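Local coordinates for Alpha/beta hydrolase fold protein (Chitinophaga pinensis, PDB 4PW0), which is an alpha/beta hydrolase fold protein that probably works as a serine hydrolase, although its natural substrate is not known, at residues L149-A153 and L163-F167; E168-S173 and P258-H262. All coordinates share one frame; numbering follows the deposited sequence. Where two conformers were deposited one is given.

Contact 1 and contact 2 lie about 13 Å apart, centre to centre, on the same side of the chain's centre. Helices 146-154, 158-166 and 171-184 follow one another between strands 127-133 and 226-231, where alpha/beta hydrolases commonly insert a lid. Contact 1 packs the first two together; residues 168-173 then run on directly from 163-167 and meet the loop 258-262, beyond strand 252-257 at the edge of the sheet. The two contacts touch: Ile165 O lies 3.3 Å from His262 CB. The helical region thus packs beside His262, whose geometry with Ser110 and Asp234 is consistent with a catalytic triad.

Contact 1. Residues L149-A153 and L163-F167; sequences LIARA and LFIFF
Arg152, whose NH1 forms a salt bridge with Glu235, presents a face of its guanidinium to the edge of the Phe164 ring. Arg152 was modelled in two conformers, so this approach is less certain than the apolar contacts. In the one described here, Phe164 CZ stands 3.6 Å above the guanidinium plane and over its centre, while Arg152 NH2 comes to 3.5 Å from Phe164 CE1. The two planes are 83° apart, so the ring butts into the flat cation and does not stack on it. A bend at chi3 (63°) brings the arginine's end round to the ring, and Glu235 pairs with its charge in this conformer.

Phe164 gives the largest share of the interface. Its CG is anti to the backbone N (chi1 174°), which sends the ring across to helix 146-154. There Leu149 CD1 approaches the far end of the ring obliquely, 3.8 Å from Phe164 CE2, and Ala153 CB meets Phe164 CD2 at the same distance, also at a slant. The ring therefore fits among three residues spaced along one side of a helix. Next to it, Ile165 CD1 reaches across to rest 3.8 Å from Ala153 CB and more loosely, 4.2 Å, from Ile150 CD1. The small Ala153 is thus shared by both large side chains, and its CA comes within 6.8 Å of Phe164 CA.

Leu149 also packs on Glu235 and Met236. Ile165 touches residues of the probable Ser-His-Asp triad. Two short consecutive helices packed through apolar side chains, close to the presumed active site, are consistent with the helical lid of an alpha/beta hydrolase.

Contact 2. Residues E168-S173 and P258-H262; sequences EQSEHS and PDAAH
Glu168 and Ala260 bring their CA atoms to 5.3 Å where the turn leading into helix 171-184 passes the loop after strand 252-257, and Asp259 in that loop takes up a left-handed backbone conformation. The loop leads to His262, which bonds to Asp234 and is probably the triad histidine of this alpha/beta hydrolase fold. Ser170 is the N-cap of the helix: its OG accepts from Ser173 N at 3.0 Å. With Ser170 OG held between its own backbone N and carbonyl carbon (chi1 67°), the same hydroxyl donates to Asp259 OD2, 2.6 Å away, on the syn side and 19° out of the carboxylate plane. Asp259 OD2 also lies at the edge of the His172 ring, 3.3 Å from His172 CD2, with ring and carboxylate nearly coplanar (14°), while His172 NE2 bonds to Tyr268 OH.

The other carboxylate oxygen, Asp259 OD1, sits 4.6 Å from Glu168 OE2, two like charges close together, between which a water probably softens the repulsion. The water donates to Asp259 OD1 at 2.7 Å and weakly to Glu168 OE2, and accepts from Ser170 N. Glu168 OE1 turns to Asn233 ND2, and Glu168 CG packs on the carbonyl of Ala260. A leucine in place of Asp259 would probably leave the Ser170 hydroxyl without its acceptor and the water without its shortest bond, removing the side-chain tie between cap and loop. Ser173 OG bonds to Gln267 OE1 and accepts from Glu168 N at 2.9 Å.

Contact 1. Residues L149-A153 and L163-F167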
loop_
_atom_site.group_PDB
_atom_site.type_symbol
_atom_site.label_atom_id
_atom_site.label_comp_id
_atom_site.label_asym_id
_atom_site.label_seq_id
_atom_site.Cartn_x
_atom_site.Cartn_y
_atom_site.Cartn_z
ATOM N N LEU A 149 -6.413 27.685 -3.669
ATOM C CA LEU A 149 -5.671 26.758 -4.534
ATOM C C LEU A 149 -6.216 26.845 -5.954
ATOM O O LEU A 149 -5.468 26.893 -6.930
ATOM C CB LEU A 149 -5.784 25.351 -3.978
ATOM C CG LEU A 149 -5.044 24.293 -4.769
ATOM C CD1 LEU A 149 -3.549 24.437 -4.663
ATOM C CD2 LEU A 149 -5.545 22.915 -4.351
ATOM N N ILE A 150 -7.532 26.894 -6.047
ATOM C CA ILE A 150 -8.173 26.979 -7.353
ATOM C C ILE A 150 -7.888 28.358 -7.984
ATOM O O ILE A 150 -7.634 28.426 -9.182
ATOM C CB ILE A 150 -9.681 26.684 -7.237
ATOM C CG1 ILE A 150 -9.869 25.226 -6.731
ATOM C CG2 ILE A 150 -10.414 26.969 -8.565
ATOM C CD1 ILE A 150 -9.075 24.155 -7.452
ATOM N N ALA A 151 -7.865 29.420 -7.194
ATOM C CA ALA A 151 -7.511 30.767 -7.731
ATOM C C ALA A 151 -6.099 30.743 -8.343
ATOM O O ALA A 151 -5.869 31.376 -9.365
ATOM C CB ALA A 151 -7.630 31.818 -6.663
ATOM N N ARG A 152 -5.152 29.980 -7.772
ATOM C CA ARG A 152 -3.805 29.837 -8.341
ATOM C C ARG A 152 -3.837 29.002 -9.623
ATOM O O ARG A 152 -3.220 29.352 -10.647
ATOM C CB ARG A 152 -2.834 29.198 -7.336
ATOM C CG ARG A 152 -2.495 30.002 -6.111
ATOM C CD ARG A 152 -1.707 29.122 -5.120
ATOM N NE ARG A 152 -0.404 28.629 -5.583
ATOM C CZ ARG A 152 0.229 27.544 -5.091
ATOM N NH1 ARG A 152 -0.321 26.763 -4.130
ATOM N NH2 ARG A 152 1.417 27.209 -5.582
ATOM N N ALA A 153 -4.585 27.891 -9.596
ATOM C CA ALA A 153 -4.688 27.035 -10.747
ATOM C C ALA A 153 -5.408 27.776 -11.893
ATOM O O ALA A 153 -5.078 27.499 -13.038
ATOM C CB ALA A 153 -5.467 25.770 -10.405
ATOM N N LEU A 163 -1.039 19.662 -14.545
ATOM C CA LEU A 163 0.154 19.235 -13.818
ATOM C C LEU A 163 0.171 19.868 -12.437
ATOM O O LEU A 163 0.559 19.200 -11.442
ATOM C CB LEU A 163 1.421 19.553 -14.574
ATOM C CG LEU A 163 1.577 18.821 -15.930
ATOM C CD1 LEU A 163 2.886 19.215 -16.575
ATOM C CD2 LEU A 163 1.532 17.324 -15.784
ATOM N N PHE A 164 -0.285 21.107 -12.328
ATOM C CA PHE A 164 -0.332 21.801 -11.023
ATOM C C PHE A 164 -1.252 21.091 -10.047
ATOM O O PHE A 164 -0.923 20.944 -8.854
ATOM C CB PHE A 164 -0.725 23.283 -11.208
ATOM C CG PHE A 164 -0.943 24.030 -9.915
ATOM C CD1 PHE A 164 0.145 24.510 -9.234
ATOM C CD2 PHE A 164 -2.174 24.233 -9.399
ATOM C CE1 PHE A 164 -0.044 25.153 -8.019
ATOM C CE2 PHE A 164 -2.370 24.915 -8.197
ATOM C CZ PHE A 164 -1.291 25.353 -7.522
ATOM N N ILE A 165 -2.442 20.721 -10.505
ATOM C CA ILE A 165 -3.404 20.091 -9.655
ATOM C C ILE A 165 -3.039 18.664 -9.315
ATOM O O ILE A 165 -3.374 18.213 -8.209
ATOM C CB ILE A 165 -4.820 20.171 -10.277
ATOM C CG1 ILE A 165 -5.301 21.626 -10.269
ATOM C CG2 ILE A 165 -5.812 19.253 -9.593
ATOM C CD1 ILE A 165 -5.631 22.256 -8.917
ATOM N N PHE A 166 -2.504 17.912 -10.261
ATOM C CA PHE A 166 -2.429 16.461 -10.118
ATOM C C PHE A 166 -1.053 15.857 -9.902
ATOM O O PHE A 166 -0.932 14.691 -9.491
ATOM C CB PHE A 166 -3.119 15.730 -11.276
ATOM C CG PHE A 166 -4.610 15.914 -11.303
ATOM C CD1 PHE A 166 -5.425 15.385 -10.332
ATOM C CD2 PHE A 166 -5.221 16.602 -12.353
ATOM C CE1 PHE A 166 -6.783 15.519 -10.392
ATOM C CE2 PHE A 166 -6.562 16.761 -12.396
ATOM C CZ PHE A 166 -7.378 16.213 -11.413
ATOM N N PHE A 167 0.014 16.600 -10.199
ATOM C CA PHE A 167 1.365 16.015 -10.251
ATOM C C PHE A 167 2.389 16.759 -9.378
ATOM O O PHE A 167 2.142 17.904 -9.009
ATOM C CB PHE A 167 1.836 15.843 -11.726
ATOM C CG PHE A 167 1.015 14.800 -12.435
ATOM C CD1 PHE A 167 -0.211 15.125 -13.012
ATOM C CD2 PHE A 167 1.415 13.488 -12.391
ATOM C CE1 PHE A 167 -1.016 14.129 -13.498
ATOM C CE2 PHE A 167 0.594 12.493 -12.898
ATOM C CZ PHE A 167 -0.610 12.836 -13.443
#

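Contact 2. Residues E168-S173 and P258-H262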
loop_
_atom_site.group_PDB
_atom_site.type_symbol
_atom_site.label_atom_id
_atom_site.label_comp_id
_atom_site.label_asym_id
_atom_site.label_seq_id
_atom_site.Cartn_x
_atom_site.Cartn_y
_atom_site.Cartn_z
ATOM N N GLU A 168 3.489 16.078 -9.091
ATOM C CA GLU A 168 4.609 16.669 -8.389
ATOM C C GLU A 168 5.455 17.498 -9.340
ATOM O O GLU A 168 5.185 17.562 -10.548
ATOM C CB GLU A 168 5.417 15.588 -7.660
ATOM C CG GLU A 168 5.238 15.574 -6.148
ATOM C CD GLU A 168 5.883 16.732 -5.391
ATOM O OE1 GLU A 168 5.871 16.736 -4.127
ATOM O OE2 GLU A 168 6.469 17.651 -6.038
ATOM N N GLN A 169 6.493 18.109 -8.795
ATOM C CA GLN A 169 7.274 19.081 -9.543
ATOM C C GLN A 169 8.389 18.474 -10.395
ATOM O O GLN A 169 8.900 19.132 -11.332
ATOM C CB GLN A 169 7.829 20.133 -8.575
ATOM C CG GLN A 169 6.730 20.979 -7.948
ATOM C CD GLN A 169 7.243 22.051 -7.019
ATOM O OE1 GLN A 169 8.357 21.974 -6.519
ATOM N NE2 GLN A 169 6.424 23.071 -6.785
ATOM N N SER A 170 8.803 17.249 -10.114
ATOM C CA SER A 170 9.869 16.600 -10.777
ATOM C C SER A 170 9.565 16.292 -12.239
ATOM O O SER A 170 8.397 16.152 -12.633
ATOM C CB SER A 170 10.227 15.298 -10.078
ATOM O OG SER A 170 9.162 14.391 -10.210
ATOM N N GLU A 171 10.620 16.158 -13.043
ATOM C CA GLU A 171 10.449 15.683 -14.408
ATOM C C GLU A 171 9.805 14.297 -14.416
ATOM O O GLU A 171 8.959 13.995 -15.260
ATOM C CB GLU A 171 11.797 15.666 -15.153
ATOM C CG GLU A 171 11.668 15.254 -16.597
ATOM C CD GLU A 171 12.993 15.148 -17.325
ATOM O OE1 GLU A 171 14.016 15.689 -16.813
ATOM O OE2 GLU A 171 13.005 14.505 -18.404
ATOM N N HIS A 172 10.177 13.447 -13.456
ATOM C CA HIS A 172 9.627 12.104 -13.371
ATOM C C HIS A 172 8.081 12.193 -13.225
ATOM O O HIS A 172 7.352 11.559 -14.004
ATOM C CB HIS A 172 10.208 11.426 -12.108
ATOM C CG HIS A 172 9.534 10.158 -11.729
ATOM N ND1 HIS A 172 9.583 9.022 -12.502
ATOM C CD2 HIS A 172 8.811 9.841 -10.626
ATOM C CE1 HIS A 172 8.905 8.059 -11.909
ATOM N NE2 HIS A 172 8.429 8.522 -10.774
ATOM N N SER A 173 7.604 12.996 -12.296
ATOM C CA SER A 173 6.156 13.073 -12.068
ATOM C C SER A 173 5.456 13.773 -13.234
ATOM O O SER A 173 4.432 13.293 -13.747
ATOM C CB SER A 173 5.875 13.774 -10.745
ATOM O OG SER A 173 4.475 13.795 -10.490
ATOM N N PRO A 258 5.124 6.971 -4.496
ATOM C CA PRO A 258 6.276 7.897 -4.383
ATOM C C PRO A 258 6.269 9.022 -5.386
ATOM O O PRO A 258 5.838 8.864 -6.550
ATOM C CB PRO A 258 7.461 6.972 -4.646
ATOM C CG PRO A 258 6.906 5.845 -5.482
ATOM C CD PRO A 258 5.517 5.622 -4.919
ATOM N N ASP A 259 6.804 10.159 -4.946
ATOM C CA ASP A 259 7.025 11.332 -5.820
ATOM C C ASP A 259 5.787 11.639 -6.645
ATOM O O ASP A 259 5.869 11.855 -7.865
ATOM C CB ASP A 259 8.255 11.179 -6.704
ATOM C CG ASP A 259 8.652 12.501 -7.373
ATOM O OD1 ASP A 259 8.435 13.558 -6.763
ATOM O OD2 ASP A 259 9.167 12.371 -8.496
ATOM N N ALA A 260 4.653 11.714 -5.947
ATOM C CA ALA A 260 3.357 11.853 -6.571
ATOM C C ALA A 260 2.494 12.802 -5.769
ATOM O O ALA A 260 2.853 13.199 -4.653
ATOM C CB ALA A 260 2.725 10.486 -6.719
ATOM N N ALA A 261 1.349 13.181 -6.340
ATOM C CA ALA A 261 0.546 14.228 -5.729
ATOM C C ALA A 261 -0.914 13.832 -5.790
ATOM O O ALA A 261 -1.250 12.646 -5.654
ATOM C CB ALA A 261 0.830 15.568 -6.430
ATOM N N HIS A 262 -1.802 14.807 -5.925
ATOM C CA HIS A 262 -3.229 14.549 -5.865
ATOM C C HIS A 262 -3.713 13.538 -6.908
ATOM O O HIS A 262 -4.680 12.824 -6.658
ATOM C CB HIS A 262 -3.946 15.883 -5.966
ATOM C CG HIS A 262 -5.427 15.788 -5.947
ATOM N ND1 HIS A 262 -6.143 15.277 -4.884
ATOM C CD2 HIS A 262 -6.342 16.124 -6.886
ATOM C CE1 HIS A 262 -7.431 15.325 -5.167
ATOM N NE2 HIS A 262 -7.565 15.798 -6.383
HETATM O O HOH W 1 8.827 16.162 -7.215
#